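Local coordinates for protein FAD dependent oxidoreductase (Chelativorans sp. BNC1, PDB 6PXS) that oxidises iminodiacetate as an FAD-containing oxidase belonging to the DadA oxidoreductase family, at residues A[147-152]-A[250-255]; A[86-91]-A[240-245]. One frame throughout, in Å; residues are numbered along the deposited sequence.

Contact 1 of 2, residues A[147-152]-A[250-255]; sequences GARVDG and YMLAFD. With FAD (flavin-adenine dinucleotide), chain E.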
loop_
_atom_site.group_PDB
_atom_site.type_symbol
_atom_site.label_atom_id
_atom_site.label_comp_id
_atom_site.label_asym_id
_atom_site.label_seq_id
_atom_site.Cartn_x
_atom_site.Cartn_y
_atom_site.Cartn_z
ATOM N N GLY A 147 9.125 -11.783 30.973
ATOM C CA GLY A 147 8.642 -11.805 29.607
ATOM C C GLY A 147 9.009 -10.545 28.855
ATOM O O GLY A 147 8.841 -9.438 29.374
ATOM N N ALA A 148 9.520 -10.694 27.635
ATOM C CA ALA A 148 9.936 -9.566 26.817
ATOM C C ALA A 148 9.361 -9.710 25.415
ATOM O O ALA A 148 8.799 -10.746 25.051
ATOM C CB ALA A 148 11.465 -9.456 26.753
ATOM N N ARG A 149 9.507 -8.644 24.630
ATOM C CA ARG A 149 9.101 -8.638 23.233
ATOM C C ARG A 149 10.199 -7.979 22.407
ATOM O O ARG A 149 11.132 -7.379 22.945
ATOM C CB ARG A 149 7.753 -7.928 23.033
ATOM C CG ARG A 149 7.574 -6.613 23.794
ATOM C CD ARG A 149 8.299 -5.438 23.144
ATOM N NE ARG A 149 7.879 -4.164 23.726
ATOM C CZ ARG A 149 8.424 -2.985 23.441
ATOM N NH1 ARG A 149 9.428 -2.899 22.577
ATOM N NH2 ARG A 149 7.965 -1.886 24.025
ATOM N N VAL A 150 10.081 -8.105 21.085
ATOM C CA VAL A 150 11.080 -7.575 20.162
ATOM C C VAL A 150 10.450 -7.485 18.780
ATOM O O VAL A 150 9.475 -8.172 18.481
ATOM C CB VAL A 150 12.350 -8.463 20.142
ATOM C CG1 VAL A 150 12.005 -9.876 19.684
ATOM C CG2 VAL A 150 13.415 -7.850 19.249
ATOM N N ASP A 151 11.013 -6.628 17.930
ATOM C CA ASP A 151 10.596 -6.523 16.535
ATOM C C ASP A 151 11.451 -7.483 15.713
ATOM O O ASP A 151 12.641 -7.234 15.495
ATOM C CB ASP A 151 10.736 -5.087 16.035
ATOM C CG ASP A 151 10.136 -4.883 14.652
ATOM O OD1 ASP A 151 10.256 -5.792 13.804
ATOM O OD2 ASP A 151 9.540 -3.811 14.415
ATOM N N GLY A 152 10.841 -8.578 15.257
ATOM C CA GLY A 152 11.599 -9.597 14.545
ATOM C C GLY A 152 12.364 -9.052 13.355
ATOM O O GLY A 152 13.533 -9.387 13.150
ATOM N N TYR A 250 -2.649 -14.300 21.300
ATOM C CA TYR A 250 -1.799 -13.476 22.152
ATOM C C TYR A 250 -1.869 -12.044 21.641
ATOM O O TYR A 250 -2.570 -11.743 20.670
ATOM C CB TYR A 250 -0.362 -13.996 22.161
ATOM C CG TYR A 250 0.229 -14.170 20.781
ATOM C CD1 TYR A 250 0.853 -13.112 20.131
ATOM C CD2 TYR A 250 0.162 -15.392 20.127
ATOM C CE1 TYR A 250 1.396 -13.267 18.868
ATOM C CE2 TYR A 250 0.702 -15.558 18.863
ATOM C CZ TYR A 250 1.317 -14.492 18.239
ATOM O OH TYR A 250 1.855 -14.655 16.983
ATOM N N MET A 251 -1.138 -11.156 22.306
ATOM C CA MET A 251 -1.023 -9.780 21.848
ATOM C C MET A 251 0.045 -9.080 22.671
ATOM O O MET A 251 0.297 -9.445 23.821
ATOM C CB MET A 251 -2.359 -9.037 21.954
ATOM C CG MET A 251 -2.894 -8.904 23.363
ATOM S SD MET A 251 -4.557 -8.208 23.381
ATOM C CE MET A 251 -4.718 -7.802 25.115
ATOM N N LEU A 252 0.667 -8.073 22.061
ATOM C CA LEU A 252 1.738 -7.319 22.695
ATOM C C LEU A 252 1.671 -5.879 22.208
ATOM O O LEU A 252 0.888 -5.540 21.318
ATOM C CB LEU A 252 3.111 -7.934 22.396
ATOM C CG LEU A 252 3.518 -8.038 20.923
ATOM C CD1 LEU A 252 5.011 -8.310 20.800
ATOM C CD2 LEU A 252 2.727 -9.120 20.203
ATOM N N ALA A 253 2.509 -5.032 22.801
ATOM C CA ALA A 253 2.524 -3.610 22.493
ATOM C C ALA A 253 3.947 -3.145 22.224
ATOM O O ALA A 253 4.909 -3.685 22.776
ATOM C CB ALA A 253 1.930 -2.784 23.637
ATOM N N PHE A 254 4.067 -2.134 21.368
ATOM C CA PHE A 254 5.336 -1.494 21.065
ATOM C C PHE A 254 5.264 -0.014 21.427
ATOM O O PHE A 254 4.205 0.516 21.772
ATOM C CB PHE A 254 5.708 -1.678 19.588
ATOM C CG PHE A 254 6.041 -3.097 19.223
ATOM C CD1 PHE A 254 7.214 -3.682 19.669
ATOM C CD2 PHE A 254 5.184 -3.845 18.434
ATOM C CE1 PHE A 254 7.526 -4.989 19.336
ATOM C CE2 PHE A 254 5.490 -5.153 18.096
ATOM C CZ PHE A 254 6.662 -5.723 18.548
ATOM N N ASP A 255 6.417 0.656 21.332
ATOM C CA ASP A 255 6.540 2.005 21.880
ATOM C C ASP A 255 5.629 2.997 21.165
ATOM O O ASP A 255 5.046 3.882 21.803
ATOM C CB ASP A 255 7.993 2.474 21.800
ATOM C CG ASP A 255 8.871 1.853 22.874
ATOM O OD1 ASP A 255 8.350 1.512 23.955
ATOM O OD2 ASP A 255 10.090 1.716 22.639
HETATM P PA FAD E . 12.296 -16.865 6.871
HETATM O O1A FAD E . 11.089 -17.044 6.029
HETATM O O2A FAD E . 12.268 -15.613 7.751
HETATM O O5B FAD E . 13.611 -16.870 6.014
HETATM C C5B FAD E . 13.675 -17.549 4.742
HETATM C C4B FAD E . 14.382 -16.655 3.757
HETATM O O4B FAD E . 15.064 -17.466 2.770
HETATM C C3B FAD E . 13.465 -15.714 2.975
HETATM O O3B FAD E . 14.069 -14.434 2.833
HETATM C C2B FAD E . 13.320 -16.423 1.627
HETATM O O2B FAD E . 13.029 -15.519 0.568
HETATM C C1B FAD E . 14.717 -17.017 1.479
HETATM N N9A FAD E . 14.803 -18.141 0.553
HETATM C C8A FAD E . 14.091 -19.310 0.596
HETATM N N7A FAD E . 14.377 -20.144 -0.375
HETATM C C5A FAD E . 15.345 -19.474 -1.108
HETATM C C6A FAD E . 16.065 -19.818 -2.268
HETATM N N6A FAD E . 15.914 -20.973 -2.923
HETATM N N1A FAD E . 16.957 -18.920 -2.741
HETATM C C2A FAD E . 17.115 -17.762 -2.095
HETATM N N3A FAD E . 16.492 -17.333 -0.995
HETATM C C4A FAD E . 15.616 -18.239 -0.549
HETATM N N1 FAD E . 8.317 -16.628 16.676
HETATM C C2 FAD E . 8.522 -16.270 17.977
HETATM O O2 FAD E . 9.510 -16.662 18.608
HETATM N N3 FAD E . 7.613 -15.446 18.616
HETATM C C4 FAD E . 6.464 -14.923 18.058
HETATM O O4 FAD E . 5.728 -14.200 18.726
HETATM C C4X FAD E . 6.252 -15.311 16.676
HETATM N N5 FAD E . 5.190 -14.863 16.071
HETATM C C5X FAD E . 4.987 -15.231 14.750
HETATM C C6 FAD E . 3.854 -14.759 14.089
HETATM C C7 FAD E . 3.606 -15.096 12.762
HETATM C C7M FAD E . 2.372 -14.567 12.081
HETATM C C8 FAD E . 4.505 -15.931 12.080
HETATM C C8M FAD E . 4.263 -16.317 10.643
HETATM C C9 FAD E . 5.636 -16.403 12.738
HETATM C C9A FAD E . 5.884 -16.062 14.063
HETATM N N10 FAD E . 7.023 -16.523 14.755
HETATM C C10 FAD E . 7.236 -16.169 16.068
HETATM C "C1'" FAD E . 7.996 -17.410 14.096
HETATM C "C2'" FAD E . 9.095 -16.654 13.352
HETATM O "O2'" FAD E . 8.552 -15.508 12.695
HETATM C "C3'" FAD E . 9.717 -17.581 12.308
HETATM O "O3'" FAD E . 9.885 -18.876 12.874
HETATM C "C4'" FAD E . 11.071 -17.116 11.772
HETATM O "O4'" FAD E . 10.927 -15.809 11.219
HETATM C "C5'" FAD E . 11.613 -18.069 10.728
HETATM O "O5'" FAD E . 12.839 -17.535 10.188
HETATM P P FAD E . 13.566 -18.237 8.982
HETATM O O1P FAD E . 13.730 -19.727 9.303
HETATM O O2P FAD E . 14.813 -17.529 8.594
HETATM O O3P FAD E . 12.486 -18.120 7.821
#
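NH2 of Arg149 donates to OD1 of Asp255 over 3.4 Å, a weak hydrogen bond within a salt bridge that ties strand 148-149 to the segment 250-255. The carboxylate oxygen comes in at the edge of the guanidinium, although the two planes are turned 73° apart. A second grip lies outside the pair, where NH1 is hydrogen-bonded to the carbonyl of Gly84, so the two terminal nitrogens serve different partners. The arginine reaches this position by a bent route: CG sits between the backbone N and the carbonyl carbon, and the chain folds again at chi2 (78°) before running out extended to the guanidinium. On the way CB touches CD1 of Leu252 at 3.6 Å. CD1 of Phe254 lies over one face of the guanidinium, 3.7 Å from NH1, which itself sits at the edge of the phenyl ring, the planes being 70° apart. The two side chains run past one another in opposite directions. At its edge the phenyl ring also meets the carbonyl O of Val150, 3.7 Å from CZ. With an alanine in place of Arg149, Asp255 is likely to lose its cationic mate while Glu82 of a second subunit stays close, Gly84 O its NH1 donor, and Phe254 the neighbour at its ring edge. OH of Tyr250, which lines the FAD pocket, approaches N5 of the flavin at 3.5 Å. Leu252 backs FAD-binding Val44 and lies about 4 Å from Ala42 (nearest side-chain atoms), while the arginine end joins the two-stranded 44-45/148-149 ribbon to the outermost strand of an antiparallel sheet.

Contact 2 of 2, residues A[86-91]-A[240-245]; sequences SRVGAL and WPVVLP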
loop_
_atom_site.group_PDB
_atom_site.type_symbol
_atom_site.label_atom_id
_atom_site.label_comp_id
_atom_site.label_asym_id
_atom_site.label_seq_id
_atom_site.Cartn_x
_atom_site.Cartn_y
_atom_site.Cartn_z
ATOM N N SER A 86 12.319 -5.023 24.714
ATOM C CA SER A 86 12.001 -4.463 26.021
ATOM C C SER A 86 11.568 -5.561 26.986
ATOM O O SER A 86 10.697 -6.376 26.662
ATOM C CB SER A 86 10.908 -3.401 25.893
ATOM O OG SER A 86 10.679 -2.750 27.131
ATOM N N ARG A 87 12.176 -5.593 28.172
ATOM C CA ARG A 87 11.818 -6.556 29.214
ATOM C C ARG A 87 10.609 -6.003 29.963
ATOM O O ARG A 87 10.704 -5.466 31.070
ATOM C CB ARG A 87 13.002 -6.805 30.142
ATOM C CG ARG A 87 12.794 -7.918 31.162
ATOM C CD ARG A 87 14.039 -8.117 32.020
ATOM N NE ARG A 87 13.870 -9.176 33.016
ATOM C CZ ARG A 87 13.450 -8.986 34.265
ATOM N NH1 ARG A 87 13.144 -7.770 34.703
ATOM N NH2 ARG A 87 13.335 -10.021 35.086
ATOM N N VAL A 88 9.437 -6.141 29.330
ATOM C CA VAL A 88 8.216 -5.514 29.826
ATOM C C VAL A 88 7.381 -6.438 30.700
ATOM O O VAL A 88 6.344 -6.008 31.223
ATOM C CB VAL A 88 7.342 -5.015 28.656
ATOM C CG1 VAL A 88 8.078 -3.957 27.857
ATOM C CG2 VAL A 88 6.934 -6.180 27.755
ATOM N N GLY A 89 7.791 -7.689 30.875
ATOM C CA GLY A 89 6.988 -8.655 31.591
ATOM C C GLY A 89 5.857 -9.189 30.733
ATOM O O GLY A 89 5.574 -8.705 29.636
ATOM N N ALA A 90 5.192 -10.219 31.252
ATOM C CA ALA A 90 4.119 -10.882 30.529
ATOM C C ALA A 90 2.986 -11.218 31.484
ATOM O O ALA A 90 3.196 -11.401 32.687
ATOM C CB ALA A 90 4.609 -12.162 29.840
ATOM N N LEU A 91 1.779 -11.294 30.929
ATOM C CA LEU A 91 0.584 -11.693 31.661
ATOM C C LEU A 91 0.020 -12.951 31.019
ATOM O O LEU A 91 -0.235 -12.973 29.811
ATOM C CB LEU A 91 -0.471 -10.583 31.654
ATOM C CG LEU A 91 -0.114 -9.283 32.376
ATOM C CD1 LEU A 91 -1.162 -8.222 32.095
ATOM C CD2 LEU A 91 0.019 -9.513 33.869
ATOM N N TRP A 240 3.655 -1.446 28.508
ATOM C CA TRP A 240 2.636 -2.484 28.557
ATOM C C TRP A 240 3.278 -3.863 28.410
ATOM O O TRP A 240 4.188 -4.040 27.595
ATOM C CB TRP A 240 1.605 -2.274 27.454
ATOM C CG TRP A 240 0.724 -1.090 27.681
ATOM C CD1 TRP A 240 0.895 -0.103 28.608
ATOM C CD2 TRP A 240 -0.478 -0.772 26.972
ATOM N NE1 TRP A 240 -0.126 0.812 28.517
ATOM C CE2 TRP A 240 -0.983 0.424 27.520
ATOM C CE3 TRP A 240 -1.177 -1.383 25.927
ATOM C CZ2 TRP A 240 -2.152 1.022 27.058
ATOM C CZ3 TRP A 240 -2.337 -0.789 25.469
ATOM C CH2 TRP A 240 -2.813 0.401 26.034
ATOM N N PRO A 241 2.826 -4.852 29.173
ATOM C CA PRO A 241 3.429 -6.185 29.110
ATOM C C PRO A 241 2.874 -6.991 27.941
ATOM O O PRO A 241 2.036 -6.531 27.168
ATOM C CB PRO A 241 3.030 -6.801 30.452
ATOM C CG PRO A 241 1.704 -6.194 30.738
ATOM C CD PRO A 241 1.772 -4.782 30.202
ATOM N N VAL A 242 3.366 -8.219 27.829
ATOM C CA VAL A 242 2.827 -9.186 26.883
ATOM C C VAL A 242 1.628 -9.878 27.519
ATOM O O VAL A 242 1.530 -9.992 28.746
ATOM C CB VAL A 242 3.914 -10.200 26.475
ATOM C CG1 VAL A 242 3.360 -11.224 25.498
ATOM C CG2 VAL A 242 5.118 -9.481 25.879
ATOM N N VAL A 243 0.704 -10.343 26.683
ATOM C CA VAL A 243 -0.492 -11.043 27.138
ATOM C C VAL A 243 -0.537 -12.401 26.455
ATOM O O VAL A 243 -0.387 -12.491 25.230
ATOM C CB VAL A 243 -1.771 -10.238 26.843
ATOM C CG1 VAL A 243 -2.992 -10.961 27.387
ATOM C CG2 VAL A 243 -1.663 -8.841 27.437
ATOM N N LEU A 244 -0.747 -13.454 27.246
ATOM C CA LEU A 244 -0.771 -14.832 26.760
ATOM C C LEU A 244 -2.044 -15.502 27.260
ATOM O O LEU A 244 -2.049 -16.132 28.327
ATOM C CB LEU A 244 0.465 -15.601 27.222
ATOM C CG LEU A 244 1.817 -14.965 26.900
ATOM C CD1 LEU A 244 2.946 -15.793 27.492
ATOM C CD2 LEU A 244 1.998 -14.811 25.401
ATOM N N PRO A 245 -3.149 -15.388 26.517
ATOM C CA PRO A 245 -4.404 -16.020 26.953
ATOM C C PRO A 245 -4.404 -17.538 26.871
ATOM O O PRO A 245 -5.422 -18.153 27.207
ATOM C CB PRO A 245 -5.447 -15.417 25.999
ATOM C CG PRO A 245 -4.676 -14.995 24.803
ATOM C CD PRO A 245 -3.324 -14.587 25.294
#
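With CG anti to its carbonyl carbon (chi1 -65°) and an extended second torsion, Leu91 carries CD1 across to the Pro241 ring, 3.8 Å from CG of Pro241. Val88 uses its first torsion differently: CG2 lies between the backbone N and the carbonyl carbon, which sets this methyl against the carbonyl O of Trp240 and within 4.2 Å of Val242 CG2. Val88 precedes the paired residues, and from there the backbone takes over. Val242 N donates to the carbonyl O of Gly89 over 2.9 Å in a nearly straight bond, with 170° at the hydrogen. Leu91 N returns the favour to Val242 O, and Leu244 N reaches Leu91 O almost head-on to the carbonyl. This alternation, in which one residue bonds to the two neighbours of its counterpart, is the signature of parallel pairing, here with Ala90 opposite Val242 and Leu91 opposite Val243. Just ahead of the bridges, Gly89 takes a positive phi of 78°, a conformation that favours a residue without a side chain, and its O also lies near CB of Pro241 (3.3 Å).

Side chains alternate between the faces. Ala90 and Val242 share one, their CB atoms 4.0 Å apart, and on that side Val242 comes close to Val44 of the FAD site. Leu91 and Val243 occupy the other, where helix 127-131 packs through Ala128 on Leu91 and through Leu131 on Pro241. Strand 90-93 bonds on its far side to strand 141-144, and strand 242-244 is outermost in this four-stranded sheet, so the pairing is the parallel edge of a mixed sheet.

Contacts 1 and 2 interlock, their centres only 7 Å apart and their segments alternating along the chain. Two probable backbone hydrogen bonds join them: Val243 N with Met251 O at 3.0 Å, between strands that follow each other in sequence, and Ser86 N with Arg149 O at 3.2 Å, between the first segments of each. Strand 242-244 therefore pairs in contact 2 on one side and meets strand 251-254 of contact 1 on the other, linking two sheets. Both contacts border the FAD site, but at different depth: Tyr250 reaches the flavin itself, whereas the side chain of Leu244 stays about 8 Å from the cofactor.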